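Local coordinates for 3-keto-5-aminohexanoate cleavage protein (PDB 3LOT), which binds zinc and probably cleaves beta-keto acids such as 3-keto-5-aminohexanoate, as a TIM-barrel enzyme of the beta-keto acid cleavage family, at residues F121-L127 with Y141-R146; Q200-G204 with D215-K220. One frame throughout, in Å; residues are numbered along the deposited sequence.

Contact 1: F121-L127 with Y141-R146; sequences FAIHPLL and YLEMTR
Ala122 CA is 5.0 Å from Thr145 CA and His124 CA 4.8 Å from Leu142 CA, where the loop 121-127 runs past helix 137-144 and the residues that follow it. One direct hydrogen bond crosses the contact: Ile123 N donates to Thr145 OG1 (2.9 Å, 164°). With chi1 at 71°, that hydroxyl sits between its own N and carbonyl carbon and turns back to donate to Leu142 O (2.8 Å), a bond that fixes its rotation. A water bridges Phe121 N and Thr145 O.

Leu142 is the apolar centre. Its CD2 meets Ile123 CD1 at 3.5 Å, the two side chains crossing at about a right angle, while CD1 rests against Leu127 CD2 and Leu126 CB. Ile123 CD1 also reaches Tyr141 CE2; the hydroxyl of that tyrosine is bonded to Thr92.

His124 lies between Pro125 CD on one face and Arg146 on the other, where CG stands 3.8 Å from the ring centroid, 5° off the normal, a CH-pi contact. The guanidinium, tilted against the ring, is gripped side-on by Glu143, NE to OE2 and NH2 to OE1, each 2.9 Å, and its NH1 pairs with Glu158 of the second subunit. Cut back to an alanine, Arg146 would keep only CB over the imidazole and would probably leave most of that face uncovered and both glutamates without their mate. The contact thus couples a loop near the zinc site to the subunit interface: its polar grip rests on the threonine hydroxyl, while Arg146, held by two glutamates, supplies the cover over His124.

Contact 2: Q200-G204 with D215-K220; sequences QFIHG and DVLFMK
Phe201 and His203 of strand 197-203 both point at helix 213-226; the axes of strand 200-203 and helix 215-220 run nearly antiparallel (153°) at a closest approach of 9.7 Å. The Phe201 ring takes CB of Met219, a selenomethionine, over the centre of one face, 4.2 Å from the centroid, and its CE2 reaches Lys220 CA at 3.7 Å. The Met219 chain, bent at chi2 and chi3, curls back so that CE lies against Phe201 CD1 at 3.8 Å. Ile202 turns away from the helix, its side chain about 7 Å from the zinc ion. At His203 one face of the imidazole is covered by Val216 CG2, 3.6 Å from the ring centroid and 13° off the normal, while CE1 comes within 3.6 Å of Met219 CG. ND1 is bonded to Gly210 O, but NE2 is buried without a partner in the model. No hydrogen bond crosses between the segments; the contact rests on CH-pi and van der Waals packing. This is the strand-helix half of a beta-alpha-beta unit of the TIM barrel: Leu236 of strand 232-238 adjoins both His203 and Val216, and Ile181 of helix 178-189 touches Phe201 and Met219 alike.

Overall arrangement
Following the chain from the N terminus, contact 1 comes first: leaving strand 119-120, the chain passes through 121-127 and returns along helix 137-144, so the contact closes a loop outside the barrel strands. After strand 170-175 and helix 178-189, contact 2 packs strand 197-203 against helix 213-226, closing the connection between them. The two are in series, neither nested nor crossed, with centres about 23 Å apart and nearest atoms about 6 Å apart. A backbone hydrogen bond between Ala122 and Leu206 links the first loop to the chain just beyond strand 197-203. Both contacts approach the zinc site of His50, His52 and Glu262, and both touch the second subunit.

Contact 1: F121-L127 with Y141-R146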
loop_
_atom_site.group_PDB
_atom_site.type_symbol
_atom_site.label_atom_id
_atom_site.label_comp_id
_atom_site.label_asym_id
_atom_site.label_seq_id
_atom_site.Cartn_x
_atom_site.Cartn_y
_atom_site.Cartn_z
ATOM N N PHE D 121 -15.773 20.599 5.974
ATOM C CA PHE D 121 -15.577 20.944 4.590
ATOM C C PHE D 121 -15.300 22.427 4.588
ATOM O O PHE D 121 -16.212 23.205 4.541
ATOM C CB PHE D 121 -16.819 20.590 3.772
ATOM C CG PHE D 121 -16.581 20.601 2.288
ATOM C CD1 PHE D 121 -15.932 21.675 1.667
ATOM C CD2 PHE D 121 -17.028 19.555 1.498
ATOM C CE1 PHE D 121 -15.743 21.679 0.282
ATOM C CE2 PHE D 121 -16.825 19.566 0.127
ATOM C CZ PHE D 121 -16.195 20.615 -0.469
ATOM N N ALA D 122 -14.009 22.778 4.719
ATOM C CA ALA D 122 -13.561 24.112 5.079
ATOM C C ALA D 122 -12.734 24.762 3.980
ATOM O O ALA D 122 -11.788 24.162 3.471
ATOM C CB ALA D 122 -12.747 24.046 6.427
ATOM N N ILE D 123 -13.149 25.973 3.590
ATOM C CA ILE D 123 -12.432 26.836 2.639
ATOM C C ILE D 123 -12.070 28.202 3.180
ATOM O O ILE D 123 -11.649 29.078 2.443
ATOM C CB ILE D 123 -13.228 26.982 1.340
ATOM C CG1 ILE D 123 -14.628 27.631 1.572
ATOM C CG2 ILE D 123 -13.310 25.600 0.690
ATOM C CD1 ILE D 123 -15.534 27.542 0.323
ATOM N N HIS D 124 -12.192 28.388 4.487
ATOM C CA HIS D 124 -11.744 29.612 5.119
ATOM C C HIS D 124 -10.296 30.003 4.815
ATOM O O HIS D 124 -10.023 31.194 4.807
ATOM C CB HIS D 124 -12.010 29.636 6.634
ATOM C CG HIS D 124 -11.266 28.592 7.412
ATOM N ND1 HIS D 124 -11.659 27.272 7.448
ATOM C CD2 HIS D 124 -10.160 28.676 8.187
ATOM C CE1 HIS D 124 -10.817 26.586 8.194
ATOM N NE2 HIS D 124 -9.905 27.413 8.669
ATOM N N PRO D 125 -9.378 29.045 4.537
ATOM C CA PRO D 125 -8.012 29.471 4.165
ATOM C C PRO D 125 -7.888 30.335 2.869
ATOM O O PRO D 125 -6.908 31.085 2.702
ATOM C CB PRO D 125 -7.289 28.134 3.993
ATOM C CG PRO D 125 -8.013 27.220 4.940
ATOM C CD PRO D 125 -9.426 27.578 4.724
ATOM N N LEU D 126 -8.861 30.228 1.970
ATOM C CA LEU D 126 -8.928 31.086 0.771
ATOM C C LEU D 126 -8.964 32.572 1.064
ATOM O O LEU D 126 -8.618 33.372 0.177
ATOM C CB LEU D 126 -10.130 30.730 -0.098
ATOM C CG LEU D 126 -10.043 29.331 -0.685
ATOM C CD1 LEU D 126 -11.326 28.936 -1.434
ATOM C CD2 LEU D 126 -8.798 29.276 -1.558
ATOM N N LEU D 127 -9.363 32.944 2.283
ATOM C CA LEU D 127 -9.342 34.327 2.733
ATOM C C LEU D 127 -7.926 34.898 2.821
ATOM O O LEU D 127 -7.746 36.115 2.861
ATOM C CB LEU D 127 -10.041 34.472 4.093
ATOM C CG LEU D 127 -11.564 34.290 4.093
ATOM C CD1 LEU D 127 -12.070 34.163 5.497
ATOM C CD2 LEU D 127 -12.268 35.449 3.375
ATOM N N TYR D 141 -19.260 33.843 3.427
ATOM C CA TYR D 141 -19.401 32.439 3.082
ATOM C C TYR D 141 -18.143 31.626 3.397
ATOM O O TYR D 141 -18.195 30.551 4.019
ATOM C CB TYR D 141 -19.748 32.313 1.599
ATOM C CG TYR D 141 -19.661 30.923 1.060
ATOM C CD1 TYR D 141 -20.485 29.906 1.548
ATOM C CD2 TYR D 141 -18.759 30.616 0.062
ATOM C CE1 TYR D 141 -20.405 28.606 1.038
ATOM C CE2 TYR D 141 -18.662 29.336 -0.449
ATOM C CZ TYR D 141 -19.481 28.334 0.038
ATOM O OH TYR D 141 -19.361 27.065 -0.490
ATOM N N LEU D 142 -17.002 32.139 2.978
ATOM C CA LEU D 142 -15.763 31.418 3.161
ATOM C C LEU D 142 -15.456 31.246 4.683
ATOM O O LEU D 142 -15.105 30.151 5.130
ATOM C CB LEU D 142 -14.622 32.150 2.435
ATOM C CG LEU D 142 -14.722 32.345 0.910
ATOM C CD1 LEU D 142 -13.505 33.157 0.462
ATOM C CD2 LEU D 142 -14.809 30.998 0.156
ATOM N N GLU D 143 -15.604 32.324 5.449
ATOM C CA GLU D 143 -15.429 32.274 6.906
ATOM C C GLU D 143 -16.351 31.290 7.601
ATOM O O GLU D 143 -15.925 30.568 8.513
ATOM C CB GLU D 143 -15.658 33.645 7.524
ATOM C CG GLU D 143 -15.530 33.681 9.051
ATOM C CD GLU D 143 -14.219 33.069 9.598
ATOM O OE1 GLU D 143 -13.152 33.122 8.922
ATOM O OE2 GLU D 143 -14.283 32.488 10.715
HETATM N N MSE D 144 -17.621 31.285 7.191
HETATM C CA MSE D 144 -18.581 30.413 7.821
HETATM C C MSE D 144 -18.322 28.951 7.636
HETATM O O MSE D 144 -18.681 28.168 8.521
HETATM C CB MSE D 144 -20.000 30.795 7.428
HETATM C CG MSE D 144 -20.374 32.028 8.224
HETATM SE SE MSE D 144 -22.054 32.777 7.725
HETATM C CE MSE D 144 -22.087 34.511 8.739
ATOM N N THR D 145 -17.665 28.556 6.545
ATOM C CA THR D 145 -17.257 27.130 6.416
ATOM C C THR D 145 -16.294 26.603 7.530
ATOM O O THR D 145 -16.134 25.353 7.713
ATOM C CB THR D 145 -16.677 26.816 5.005
ATOM O OG1 THR D 145 -15.371 27.425 4.836
ATOM C CG2 THR D 145 -17.673 27.320 3.913
ATOM N N ARG D 146 -15.667 27.515 8.275
ATOM C CA ARG D 146 -14.816 27.118 9.413
ATOM C C ARG D 146 -15.632 26.371 10.480
ATOM O O ARG D 146 -15.076 25.573 11.266
ATOM C CB ARG D 146 -14.150 28.331 10.034
ATOM C CG ARG D 146 -12.994 28.087 11.005
ATOM C CD ARG D 146 -12.689 29.338 11.863
ATOM N NE ARG D 146 -12.259 30.461 11.032
ATOM C CZ ARG D 146 -10.998 30.765 10.696
ATOM N NH1 ARG D 146 -9.945 30.104 11.189
ATOM N NH2 ARG D 146 -10.771 31.795 9.883
HETATM O O HOH W 1 -16.395 22.793 7.803
#

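Contact 2: Q200-G204 with D215-K220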
loop_
_atom_site.group_PDB
_atom_site.type_symbol
_atom_site.label_atom_id
_atom_site.label_comp_id
_atom_site.label_asym_id
_atom_site.label_seq_id
_atom_site.Cartn_x
_atom_site.Cartn_y
_atom_site.Cartn_z
ATOM N N GLN D 200 -17.446 8.320 -6.860
ATOM C CA GLN D 200 -16.515 9.327 -7.235
ATOM C C GLN D 200 -15.611 9.650 -6.048
ATOM O O GLN D 200 -16.073 9.901 -4.934
ATOM C CB GLN D 200 -17.272 10.528 -7.703
ATOM C CG GLN D 200 -16.414 11.699 -8.146
ATOM C CD GLN D 200 -17.010 12.326 -9.358
ATOM O OE1 GLN D 200 -16.446 12.258 -10.433
ATOM N NE2 GLN D 200 -18.216 12.872 -9.208
ATOM N N PHE D 201 -14.327 9.592 -6.289
ATOM C CA PHE D 201 -13.350 9.795 -5.253
ATOM C C PHE D 201 -12.919 11.254 -5.366
ATOM O O PHE D 201 -12.539 11.675 -6.462
ATOM C CB PHE D 201 -12.160 8.888 -5.490
ATOM C CG PHE D 201 -12.484 7.406 -5.511
ATOM C CD1 PHE D 201 -13.439 6.861 -4.693
ATOM C CD2 PHE D 201 -11.734 6.543 -6.305
ATOM C CE1 PHE D 201 -13.656 5.488 -4.686
ATOM C CE2 PHE D 201 -11.977 5.175 -6.297
ATOM C CZ PHE D 201 -12.944 4.662 -5.500
ATOM N N ILE D 202 -13.050 12.028 -4.283
ATOM C CA ILE D 202 -12.755 13.473 -4.295
ATOM C C ILE D 202 -11.567 13.774 -3.379
ATOM O O ILE D 202 -11.600 13.526 -2.161
ATOM C CB ILE D 202 -13.962 14.310 -3.905
ATOM C CG1 ILE D 202 -15.182 13.913 -4.807
ATOM C CG2 ILE D 202 -13.653 15.818 -4.047
ATOM C CD1 ILE D 202 -16.368 14.904 -4.796
ATOM N N HIS D 203 -10.520 14.310 -3.972
ATOM C CA HIS D 203 -9.227 14.468 -3.291
ATOM C C HIS D 203 -8.881 15.925 -3.140
ATOM O O HIS D 203 -8.925 16.678 -4.114
ATOM C CB HIS D 203 -8.140 13.711 -4.092
ATOM C CG HIS D 203 -8.251 12.212 -3.973
ATOM N ND1 HIS D 203 -7.476 11.470 -3.103
ATOM C CD2 HIS D 203 -9.074 11.327 -4.587
ATOM C CE1 HIS D 203 -7.802 10.194 -3.201
ATOM N NE2 HIS D 203 -8.788 10.080 -4.081
ATOM N N GLY D 204 -8.515 16.308 -1.927
ATOM C CA GLY D 204 -7.928 17.598 -1.650
ATOM C C GLY D 204 -8.814 18.564 -0.882
ATOM O O GLY D 204 -8.503 19.731 -0.811
ATOM N N ASP D 215 -3.023 8.245 -1.624
ATOM C CA ASP D 215 -4.423 8.412 -1.259
ATOM C C ASP D 215 -5.361 7.911 -2.342
ATOM O O ASP D 215 -6.368 7.257 -2.066
ATOM C CB ASP D 215 -4.766 9.888 -1.016
ATOM C CG ASP D 215 -4.000 10.524 0.139
ATOM O OD1 ASP D 215 -3.665 9.868 1.168
ATOM O OD2 ASP D 215 -3.720 11.741 -0.003
ATOM N N VAL D 216 -5.058 8.240 -3.598
ATOM C CA VAL D 216 -5.882 7.777 -4.704
ATOM C C VAL D 216 -5.865 6.237 -4.758
ATOM O O VAL D 216 -6.912 5.587 -4.771
ATOM C CB VAL D 216 -5.438 8.412 -6.040
ATOM C CG1 VAL D 216 -6.247 7.794 -7.188
ATOM C CG2 VAL D 216 -5.591 9.938 -5.949
ATOM N N LEU D 217 -4.679 5.656 -4.703
ATOM C CA LEU D 217 -4.575 4.201 -4.802
ATOM C C LEU D 217 -5.323 3.512 -3.675
ATOM O O LEU D 217 -6.065 2.527 -3.917
ATOM C CB LEU D 217 -3.128 3.748 -4.861
ATOM C CG LEU D 217 -2.957 2.259 -5.187
ATOM C CD1 LEU D 217 -3.503 1.869 -6.619
ATOM C CD2 LEU D 217 -1.486 1.927 -5.030
ATOM N N PHE D 218 -5.153 4.043 -2.461
ATOM C CA PHE D 218 -5.771 3.442 -1.288
ATOM C C PHE D 218 -7.311 3.525 -1.339
ATOM O O PHE D 218 -7.973 2.570 -0.951
ATOM C CB PHE D 218 -5.182 3.999 0.014
ATOM C CG PHE D 218 -5.442 3.125 1.191
ATOM C CD1 PHE D 218 -4.736 1.954 1.359
ATOM C CD2 PHE D 218 -6.441 3.430 2.091
ATOM C CE1 PHE D 218 -4.994 1.114 2.425
ATOM C CE2 PHE D 218 -6.728 2.577 3.148
ATOM C CZ PHE D 218 -6.000 1.429 3.321
HETATM N N MSE D 219 -7.871 4.632 -1.856
HETATM C CA MSE D 219 -9.307 4.781 -2.014
HETATM C C MSE D 219 -9.811 3.669 -2.924
HETATM O O MSE D 219 -10.729 2.946 -2.567
HETATM C CB MSE D 219 -9.689 6.163 -2.599
HETATM C CG MSE D 219 -9.445 7.353 -1.700
HETATM SE SE MSE D 219 -10.887 7.657 -0.444
HETATM C CE MSE D 219 -12.154 8.656 -1.581
ATOM N N LYS D 220 -9.193 3.513 -4.087
ATOM C CA LYS D 220 -9.691 2.571 -5.076
ATOM C C LYS D 220 -9.568 1.148 -4.549
ATOM O O LYS D 220 -10.488 0.353 -4.698
ATOM C CB LYS D 220 -8.967 2.759 -6.436
ATOM C CG LYS D 220 -9.471 1.813 -7.566
ATOM C CD LYS D 220 -8.666 0.575 -7.713
ATOM C CE LYS D 220 -9.122 -0.243 -8.961
ATOM N NZ LYS D 220 -8.286 -1.448 -9.164
#